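Local coordinates for protein cytochrome P450 (Bacillus megaterium, PDB 5L92) that binds heme and the steroid corticosterone and probably works as a monooxygenase that oxidises steroids, at residues F26-E31 with D48-D53; E31-A36 with D329-K334; V38-D41 with V46-V49. All blocks are in the same frame, centred on the assembly; numbering follows the deposited sequence.

In the fold
The three contacts join helix 26-33, the first beta hairpin and a distant loop of a P450 fold. Contact 1 sets helix 26-33 against the end of strand 46-49. Contact 3 pairs that strand with 38-41 and shares D48 and V49 with contact 1; their centres lie about 10 Å apart. Contact 2 continues from the same helix, its centre about 7 Å from that of contact 1, where the CG of R33 packs at 3.2 Å from F50 O. Contacts 1 and 3 lie outside the pocket: the side chain of Y29 is about 13 Å from the heme, that of V46 about 11 Å from corticosterone, and that of V49 about 9 Å from the side chain of heme-binding R294. Contact 2 is away from the known sites.

Contact 1. Residues F26-E31 with D48-D53; sequences FSWYEE and DVFHYD
In this P450 fold helix 26-33, near the N-terminus, packs against the end of the hairpin strand 46-49, where W28 and F50 form a T-shaped aromatic pair. The edge of F50 is directed at the face of the six-membered ring of W28, with centroids 5.0 Å apart and planes at 85°. The leading atom is F50 CZ, which lies 3.6 Å from W28 CH2, over the rim of the indole and not its middle. W28 reaches this position because its CG is anti to the backbone N (chi1 -179°), which carries the indole from the flank of the helix across to F50. An alanine in place of W28 would remove the face that the F50 edge rests on, and is likely to open a gap beside the phenyl ring and leave it freer to shift.

Y29 comes to the same phenylalanine from the next position along the helix, and the two side chains cross at about a right angle. Its hydroxyl is held by Q290, while W316 stacks with F50, so the pair belongs to a larger aromatic cluster. D48 borders this cluster with its carboxylate, whose OD2 pairs with R44 and whose OD1 takes a hydrogen bond from W316. On the Y29 side, the CD1 atom sits 4.1 Å from F50 CE1, near the plane of the phenyl ring.

Contact 2. Residues E31-A36 with D329-K334; sequences EMRNTA and DPEVFK
R33 and E331 form a salt bridge between helix 26-33 and a remote loop, with R33 NH2 3.5 Å from E331 OE2. The two side chains approach from opposite directions. A bend at chi3 of R33 (-31°) and another at chi2 of E331 bring the flat groups together with the guanidinium and carboxylate planes only 11° apart.

A water provides the hydrogen-bonded part of the link. It lies at the edge of the guanidinium, in its plane, accepts from R33 NH2 at 3.0 Å and lies 2.9 Å from E331 OE2, to which it can donate. At this partly exposed site the ion pair is therefore bridged as well as direct. Each group has a further partner: R33 NH1 bonds to S319, and E331 OE1 forms a salt bridge with R322. E331 thus pairs with two arginines, one at each carboxylate oxygen, which would probably favour its charged form.

Local bonds shape the two segments. M32 O accepts from both A36 N and T35 N, while a type I turn from D329 to V332 is closed by V332 N to D329 O at 3.0 Å. K334 NZ forms a salt bridge with D329, whose OD2 uses its anti lone pair.

The contact thus ties helix 26-33 to the loop between helices 317-320 and 355-372, with F333 of that loop packing on helix 275-285.

Contact 3. Residues V38-D41 with V46-V49; sequences VQWD and VWDV
W40 and W47, a non-hydrogen-bonded pair of the antiparallel beta hairpin, form the apolar centre on the face they share with V38 and V49. The W40 edge is turned to the face of the W47 five-membered ring in an edge-to-face pair, centroids 4.9 Å apart and planes at 63°. W40 CE3 is the leading atom, 3.5 Å from W47 CD1. W40 CB makes a CH-pi contact 3.9 Å from the centroid of the W47 six-membered ring, almost on its normal. The indole of W47 lies across the neighbouring strand, with its CG anti to the carbonyl carbon (chi1 -68°), and its NE1 bonds to E311. One face of W40 covers the backbone of V46. V38 extends the apolar strip: its CG1 meets W47 CE3 at 3.8 Å, and its CG2 faces the CG2 of V49.

Outward lie the backbone bonds. Q39 and D48 exchange a pair, Q39 N to D48 O at 3.0 Å and D48 N to Q39 O at 2.9 Å. The straightest is D41 N to V46 O, 2.8 Å with 178° at the hydrogen; its return bond, V46 N to D41 O, is weak.

On the face bearing Q39, D41, V46 and D48 lie the polar groups. D41 OD1 and D48 OD2 stand 4.8 Å apart, and R44, the partner of D48, also gives its backbone N to D41 OD2. The hairpin thus has an apolar face, with two indoles and two valines, and a mixed one, with V46 beside two acids whose repulsion R44 would probably ease.

Contact 1. Residues F26-E31 with D48-D53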
loop_
_atom_site.group_PDB
_atom_site.type_symbol
_atom_site.label_atom_id
_atom_site.label_comp_id
_atom_site.label_asym_id
_atom_site.label_seq_id
_atom_site.Cartn_x
_atom_site.Cartn_y
_atom_site.Cartn_z
ATOM N N PHE A 26 16.909 -1.647 6.896
ATOM C CA PHE A 26 17.755 -1.229 5.779
ATOM C C PHE A 26 19.214 -1.660 5.915
ATOM O O PHE A 26 19.874 -1.835 4.893
ATOM C CB PHE A 26 17.628 0.289 5.591
ATOM C CG PHE A 26 16.168 0.750 5.577
ATOM C CD1 PHE A 26 15.361 0.442 4.526
ATOM C CD2 PHE A 26 15.636 1.450 6.641
ATOM C CE1 PHE A 26 14.027 0.842 4.511
ATOM C CE2 PHE A 26 14.319 1.845 6.626
ATOM C CZ PHE A 26 13.516 1.517 5.570
ATOM N N SER A 27 19.713 -1.894 7.122
ATOM C CA SER A 27 21.068 -2.439 7.252
ATOM C C SER A 27 21.138 -3.871 6.729
ATOM O O SER A 27 22.102 -4.250 6.052
ATOM C CB SER A 27 21.525 -2.377 8.712
ATOM O OG SER A 27 21.848 -1.054 9.055
ATOM N N TRP A 28 20.115 -4.668 7.027
ATOM C CA TRP A 28 19.986 -6.008 6.464
ATOM C C TRP A 28 19.943 -5.988 4.939
ATOM O O TRP A 28 20.672 -6.750 4.279
ATOM C CB TRP A 28 18.729 -6.672 6.998
ATOM C CG TRP A 28 18.517 -8.090 6.473
ATOM C CD1 TRP A 28 19.405 -9.141 6.558
ATOM C CD2 TRP A 28 17.368 -8.600 5.763
ATOM N NE1 TRP A 28 18.868 -10.267 5.958
ATOM C CE2 TRP A 28 17.625 -9.964 5.468
ATOM C CE3 TRP A 28 16.148 -8.044 5.355
ATOM C CZ2 TRP A 28 16.695 -10.777 4.822
ATOM C CZ3 TRP A 28 15.234 -8.851 4.704
ATOM C CH2 TRP A 28 15.519 -10.202 4.432
ATOM N N TYR A 29 19.039 -5.169 4.361
ATOM C CA TYR A 29 18.984 -5.009 2.909
ATOM C C TYR A 29 20.367 -4.698 2.335
ATOM O O TYR A 29 20.773 -5.260 1.311
ATOM C CB TYR A 29 18.021 -3.872 2.508
ATOM C CG TYR A 29 16.537 -3.992 2.829
ATOM C CD1 TYR A 29 15.927 -5.215 3.087
ATOM C CD2 TYR A 29 15.739 -2.850 2.830
ATOM C CE1 TYR A 29 14.566 -5.284 3.383
ATOM C CE2 TYR A 29 14.410 -2.908 3.122
ATOM C CZ TYR A 29 13.813 -4.129 3.377
ATOM O OH TYR A 29 12.476 -4.183 3.649
ATOM N N GLU A 30 21.066 -3.743 2.939
ATOM C CA GLU A 30 22.371 -3.331 2.427
ATOM C C GLU A 30 23.367 -4.485 2.462
ATOM O O GLU A 30 24.051 -4.758 1.467
ATOM C CB GLU A 30 22.892 -2.152 3.234
ATOM C CG GLU A 30 24.300 -1.677 2.857
ATOM C CD GLU A 30 24.707 -0.484 3.681
ATOM O OE1 GLU A 30 24.787 -0.625 4.922
ATOM O OE2 GLU A 30 24.907 0.598 3.099
ATOM N N GLU A 31 23.472 -5.159 3.609
ATOM C CA GLU A 31 24.300 -6.355 3.715
ATOM C C GLU A 31 24.053 -7.301 2.544
ATOM O O GLU A 31 24.997 -7.734 1.873
ATOM C CB GLU A 31 24.026 -7.078 5.047
ATOM C CG GLU A 31 24.945 -8.286 5.337
ATOM C CD GLU A 31 26.423 -7.898 5.432
ATOM O OE1 GLU A 31 26.727 -6.768 5.881
ATOM O OE2 GLU A 31 27.280 -8.720 5.042
ATOM N N ASP A 48 14.844 -14.413 -2.115
ATOM C CA ASP A 48 14.895 -12.975 -1.912
ATOM C C ASP A 48 15.664 -12.297 -3.046
ATOM O O ASP A 48 16.667 -12.825 -3.537
ATOM C CB ASP A 48 15.568 -12.676 -0.583
ATOM C CG ASP A 48 14.734 -13.095 0.593
ATOM O OD1 ASP A 48 13.497 -12.952 0.563
ATOM O OD2 ASP A 48 15.330 -13.559 1.573
ATOM N N VAL A 49 15.167 -11.137 -3.482
ATOM C CA VAL A 49 15.804 -10.325 -4.531
ATOM C C VAL A 49 15.949 -8.890 -4.009
ATOM O O VAL A 49 14.947 -8.189 -3.800
ATOM C CB VAL A 49 14.993 -10.370 -5.825
ATOM C CG1 VAL A 49 15.592 -9.478 -6.891
ATOM C CG2 VAL A 49 14.899 -11.825 -6.323
ATOM N N PHE A 50 17.193 -8.442 -3.838
ATOM C CA PHE A 50 17.459 -7.208 -3.111
ATOM C C PHE A 50 17.982 -6.060 -3.961
ATOM O O PHE A 50 17.950 -4.919 -3.501
ATOM C CB PHE A 50 18.476 -7.461 -1.992
ATOM C CG PHE A 50 17.976 -8.356 -0.884
ATOM C CD1 PHE A 50 17.170 -7.865 0.121
ATOM C CD2 PHE A 50 18.353 -9.685 -0.823
ATOM C CE1 PHE A 50 16.708 -8.704 1.159
ATOM C CE2 PHE A 50 17.914 -10.509 0.208
ATOM C CZ PHE A 50 17.083 -10.015 1.195
ATOM N N HIS A 51 18.517 -6.320 -5.132
ATOM C CA HIS A 51 19.091 -5.248 -5.920
ATOM C C HIS A 51 18.085 -4.755 -6.935
ATOM O O HIS A 51 17.168 -5.475 -7.345
ATOM C CB HIS A 51 20.396 -5.677 -6.600
ATOM C CG HIS A 51 20.237 -6.727 -7.657
ATOM N ND1 HIS A 51 19.580 -7.925 -7.442
ATOM C CD2 HIS A 51 20.691 -6.770 -8.932
ATOM C CE1 HIS A 51 19.632 -8.650 -8.545
ATOM N NE2 HIS A 51 20.295 -7.968 -9.465
ATOM N N TYR A 52 18.273 -3.495 -7.318
ATOM C CA TYR A 52 17.291 -2.772 -8.127
ATOM C C TYR A 52 17.016 -3.490 -9.430
ATOM O O TYR A 52 15.858 -3.627 -9.849
ATOM C CB TYR A 52 17.794 -1.355 -8.410
ATOM C CG TYR A 52 16.843 -0.451 -9.148
ATOM C CD1 TYR A 52 16.602 -0.609 -10.512
ATOM C CD2 TYR A 52 16.206 0.583 -8.491
ATOM C CE1 TYR A 52 15.733 0.243 -11.174
ATOM C CE2 TYR A 52 15.353 1.415 -9.136
ATOM C CZ TYR A 52 15.124 1.257 -10.477
ATOM O OH TYR A 52 14.262 2.128 -11.086
ATOM N N ASP A 53 18.070 -3.937 -10.099
ATOM C CA ASP A 53 17.900 -4.534 -11.412
ATOM C C ASP A 53 17.151 -5.846 -11.292
ATOM O O ASP A 53 16.351 -6.185 -12.168
ATOM C CB ASP A 53 19.273 -4.745 -12.072
ATOM C CG ASP A 53 19.170 -5.230 -13.521
ATOM O OD1 ASP A 53 18.735 -4.430 -14.389
ATOM O OD2 ASP A 53 19.519 -6.408 -13.788
#

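Contact 2. Residues E31-A36 with D329-K334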
loop_
_atom_site.group_PDB
_atom_site.type_symbol
_atom_site.label_atom_id
_atom_site.label_comp_id
_atom_site.label_asym_id
_atom_site.label_seq_id
_atom_site.Cartn_x
_atom_site.Cartn_y
_atom_site.Cartn_z
ATOM N N GLU A 31 23.472 -5.159 3.609
ATOM C CA GLU A 31 24.300 -6.355 3.715
ATOM C C GLU A 31 24.053 -7.301 2.544
ATOM O O GLU A 31 24.997 -7.734 1.873
ATOM C CB GLU A 31 24.026 -7.078 5.047
ATOM C CG GLU A 31 24.945 -8.286 5.337
ATOM C CD GLU A 31 26.423 -7.898 5.432
ATOM O OE1 GLU A 31 26.727 -6.768 5.881
ATOM O OE2 GLU A 31 27.280 -8.720 5.042
ATOM N N MET A 32 22.782 -7.642 2.294
ATOM C CA MET A 32 22.456 -8.626 1.254
ATOM C C MET A 32 22.750 -8.086 -0.140
ATOM O O MET A 32 23.287 -8.804 -0.987
ATOM C CB MET A 32 20.976 -9.031 1.356
ATOM C CG MET A 32 20.590 -9.753 2.626
ATOM S SD MET A 32 21.641 -11.162 3.011
ATOM C CE MET A 32 22.220 -10.808 4.680
ATOM N N ARG A 33 22.370 -6.827 -0.407
ATOM C CA ARG A 33 22.662 -6.202 -1.696
ATOM C C ARG A 33 24.142 -6.318 -2.042
ATOM O O ARG A 33 24.504 -6.604 -3.187
ATOM C CB ARG A 33 22.255 -4.719 -1.690
ATOM C CG ARG A 33 20.924 -4.434 -2.324
ATOM C CD ARG A 33 20.691 -2.957 -2.663
ATOM N NE ARG A 33 21.360 -2.014 -1.776
ATOM C CZ ARG A 33 20.935 -1.648 -0.569
ATOM N NH1 ARG A 33 19.818 -2.147 -0.063
ATOM N NH2 ARG A 33 21.646 -0.784 0.136
ATOM N N ASN A 34 25.011 -6.133 -1.062
ATOM C CA ASN A 34 26.449 -6.051 -1.313
ATOM C C ASN A 34 27.153 -7.401 -1.280
ATOM O O ASN A 34 28.366 -7.450 -1.511
ATOM C CB ASN A 34 27.092 -5.099 -0.315
ATOM C CG ASN A 34 26.917 -3.674 -0.727
ATOM O OD1 ASN A 34 27.074 -3.340 -1.899
ATOM N ND2 ASN A 34 26.543 -2.822 0.214
ATOM N N THR A 35 26.416 -8.493 -1.080
ATOM C CA THR A 35 27.023 -9.814 -1.031
ATOM C C THR A 35 26.352 -10.753 -2.034
ATOM O O THR A 35 26.989 -11.214 -2.988
ATOM C CB THR A 35 26.974 -10.374 0.399
ATOM O OG1 THR A 35 25.629 -10.556 0.847
ATOM C CG2 THR A 35 27.656 -9.431 1.344
ATOM N N ALA A 36 25.062 -11.015 -1.845
ATOM C CA ALA A 36 24.318 -11.946 -2.690
ATOM C C ALA A 36 22.889 -11.418 -2.818
ATOM O O ALA A 36 21.993 -11.802 -2.055
ATOM C CB ALA A 36 24.329 -13.360 -2.103
ATOM N N ASP A 329 23.894 8.477 -2.660
ATOM C CA ASP A 329 23.762 8.671 -1.209
ATOM C C ASP A 329 22.455 8.067 -0.722
ATOM O O ASP A 329 21.615 8.744 -0.107
ATOM C CB ASP A 329 23.830 10.141 -0.832
ATOM C CG ASP A 329 25.123 10.771 -1.258
ATOM O OD1 ASP A 329 26.177 10.302 -0.781
ATOM O OD2 ASP A 329 25.083 11.713 -2.075
ATOM N N PRO A 330 22.235 6.828 -1.071
ATOM C CA PRO A 330 20.990 6.129 -0.833
ATOM C C PRO A 330 20.410 6.138 0.537
ATOM O O PRO A 330 19.228 6.128 0.654
ATOM C CB PRO A 330 21.323 4.713 -1.259
ATOM C CG PRO A 330 22.760 4.617 -1.210
ATOM C CD PRO A 330 23.286 5.934 -1.520
ATOM N N GLU A 331 21.246 6.146 1.552
ATOM C CA GLU A 331 20.757 6.105 2.897
ATOM C C GLU A 331 20.366 7.496 3.438
ATOM O O GLU A 331 20.025 7.639 4.568
ATOM C CB GLU A 331 21.720 5.327 3.802
ATOM C CG GLU A 331 22.226 3.951 3.302
ATOM C CD GLU A 331 21.170 2.801 3.086
ATOM O OE1 GLU A 331 20.411 2.450 3.953
ATOM O OE2 GLU A 331 21.154 2.147 2.042
ATOM N N VAL A 332 20.391 8.502 2.584
ATOM C CA VAL A 332 20.027 9.838 2.948
ATOM C C VAL A 332 18.721 10.323 2.375
ATOM O O VAL A 332 18.517 10.337 1.204
ATOM C CB VAL A 332 21.131 10.840 2.566
ATOM C CG1 VAL A 332 20.764 12.231 2.956
ATOM C CG2 VAL A 332 22.413 10.477 3.249
ATOM N N PHE A 333 17.863 10.732 3.272
ATOM C CA PHE A 333 16.588 11.326 2.937
ATOM C C PHE A 333 16.803 12.735 2.371
ATOM O O PHE A 333 17.278 13.598 3.023
ATOM C CB PHE A 333 15.694 11.357 4.152
ATOM C CG PHE A 333 14.330 11.852 3.895
ATOM C CD1 PHE A 333 13.387 11.060 3.322
ATOM C CD2 PHE A 333 13.980 13.109 4.255
ATOM C CE1 PHE A 333 12.133 11.517 3.113
ATOM C CE2 PHE A 333 12.727 13.579 4.040
ATOM C CZ PHE A 333 11.802 12.784 3.471
ATOM N N LYS A 334 16.433 12.940 1.133
ATOM C CA LYS A 334 16.619 14.238 0.475
ATOM C C LYS A 334 15.286 14.695 -0.111
ATOM O O LYS A 334 14.832 14.136 -1.117
ATOM C CB LYS A 334 17.665 14.145 -0.637
ATOM C CG LYS A 334 19.068 13.759 -0.195
ATOM C CD LYS A 334 20.056 13.787 -1.390
ATOM C CE LYS A 334 21.432 13.222 -1.062
ATOM N NZ LYS A 334 22.121 12.753 -2.315
HETATM O O HOH W 1 19.814 -0.426 2.492
#

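Contact 3. Residues V38-D41 with V46-V49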
loop_
_atom_site.group_PDB
_atom_site.type_symbol
_atom_site.label_atom_id
_atom_site.label_comp_id
_atom_site.label_asym_id
_atom_site.label_seq_id
_atom_site.Cartn_x
_atom_site.Cartn_y
_atom_site.Cartn_z
ATOM N N VAL A 38 20.505 -12.028 -4.806
ATOM C CA VAL A 38 19.509 -13.056 -5.110
ATOM C C VAL A 38 19.888 -14.263 -4.282
ATOM O O VAL A 38 20.955 -14.840 -4.492
ATOM C CB VAL A 38 19.467 -13.407 -6.601
ATOM C CG1 VAL A 38 18.611 -14.672 -6.876
ATOM C CG2 VAL A 38 18.946 -12.219 -7.384
ATOM N N GLN A 39 19.040 -14.660 -3.337
ATOM C CA GLN A 39 19.435 -15.820 -2.557
ATOM C C GLN A 39 18.254 -16.551 -1.954
ATOM O O GLN A 39 17.226 -15.959 -1.595
ATOM C CB GLN A 39 20.460 -15.453 -1.473
ATOM C CG GLN A 39 20.001 -14.757 -0.224
ATOM C CD GLN A 39 21.205 -14.444 0.692
ATOM O OE1 GLN A 39 21.639 -13.288 0.826
ATOM N NE2 GLN A 39 21.780 -15.488 1.275
ATOM N N TRP A 40 18.408 -17.873 -1.929
ATOM C CA TRP A 40 17.389 -18.749 -1.388
ATOM C C TRP A 40 17.479 -18.709 0.125
ATOM O O TRP A 40 18.558 -18.910 0.705
ATOM C CB TRP A 40 17.576 -20.170 -1.905
ATOM C CG TRP A 40 16.616 -21.176 -1.313
ATOM C CD1 TRP A 40 16.891 -22.130 -0.366
ATOM C CD2 TRP A 40 15.244 -21.340 -1.653
ATOM N NE1 TRP A 40 15.768 -22.869 -0.097
ATOM C CE2 TRP A 40 14.741 -22.412 -0.873
ATOM C CE3 TRP A 40 14.384 -20.688 -2.534
ATOM C CZ2 TRP A 40 13.419 -22.841 -0.946
ATOM C CZ3 TRP A 40 13.033 -21.128 -2.602
ATOM C CH2 TRP A 40 12.583 -22.191 -1.820
ATOM N N ASP A 41 16.355 -18.420 0.758
ATOM C CA ASP A 41 16.246 -18.471 2.207
ATOM C C ASP A 41 15.570 -19.768 2.614
ATOM O O ASP A 41 14.379 -19.972 2.347
ATOM C CB ASP A 41 15.467 -17.296 2.783
ATOM C CG ASP A 41 15.662 -17.204 4.260
ATOM O OD1 ASP A 41 16.811 -16.901 4.668
ATOM O OD2 ASP A 41 14.724 -17.529 5.000
ATOM N N VAL A 46 11.904 -19.059 0.158
ATOM C CA VAL A 46 11.732 -18.097 -0.926
ATOM C C VAL A 46 13.102 -17.686 -1.452
ATOM O O VAL A 46 14.113 -17.758 -0.748
ATOM C CB VAL A 46 10.930 -16.824 -0.490
ATOM C CG1 VAL A 46 9.514 -17.162 -0.044
ATOM C CG2 VAL A 46 11.658 -16.060 0.605
ATOM N N TRP A 47 13.121 -17.230 -2.698
ATOM C CA TRP A 47 14.231 -16.466 -3.248
ATOM C C TRP A 47 14.003 -14.988 -2.960
ATOM O O TRP A 47 13.084 -14.394 -3.513
ATOM C CB TRP A 47 14.341 -16.634 -4.761
ATOM C CG TRP A 47 14.734 -17.934 -5.216
ATOM C CD1 TRP A 47 13.917 -18.943 -5.578
ATOM C CD2 TRP A 47 16.063 -18.404 -5.385
ATOM N NE1 TRP A 47 14.645 -20.011 -5.996
ATOM C CE2 TRP A 47 15.974 -19.716 -5.868
ATOM C CE3 TRP A 47 17.324 -17.836 -5.190
ATOM C CZ2 TRP A 47 17.095 -20.488 -6.153
ATOM C CZ3 TRP A 47 18.450 -18.606 -5.473
ATOM C CH2 TRP A 47 18.322 -19.923 -5.955
ATOM N N ASP A 48 14.844 -14.413 -2.115
ATOM C CA ASP A 48 14.895 -12.975 -1.912
ATOM C C ASP A 48 15.664 -12.297 -3.046
ATOM O O ASP A 48 16.667 -12.825 -3.537
ATOM C CB ASP A 48 15.568 -12.676 -0.583
ATOM C CG ASP A 48 14.734 -13.095 0.593
ATOM O OD1 ASP A 48 13.497 -12.952 0.563
ATOM O OD2 ASP A 48 15.330 -13.559 1.573
ATOM N N VAL A 49 15.167 -11.137 -3.482
ATOM C CA VAL A 49 15.804 -10.325 -4.531
ATOM C C VAL A 49 15.949 -8.890 -4.009
ATOM O O VAL A 49 14.947 -8.189 -3.800
ATOM C CB VAL A 49 14.993 -10.370 -5.825
ATOM C CG1 VAL A 49 15.592 -9.478 -6.891
ATOM C CG2 VAL A 49 14.899 -11.825 -6.323
#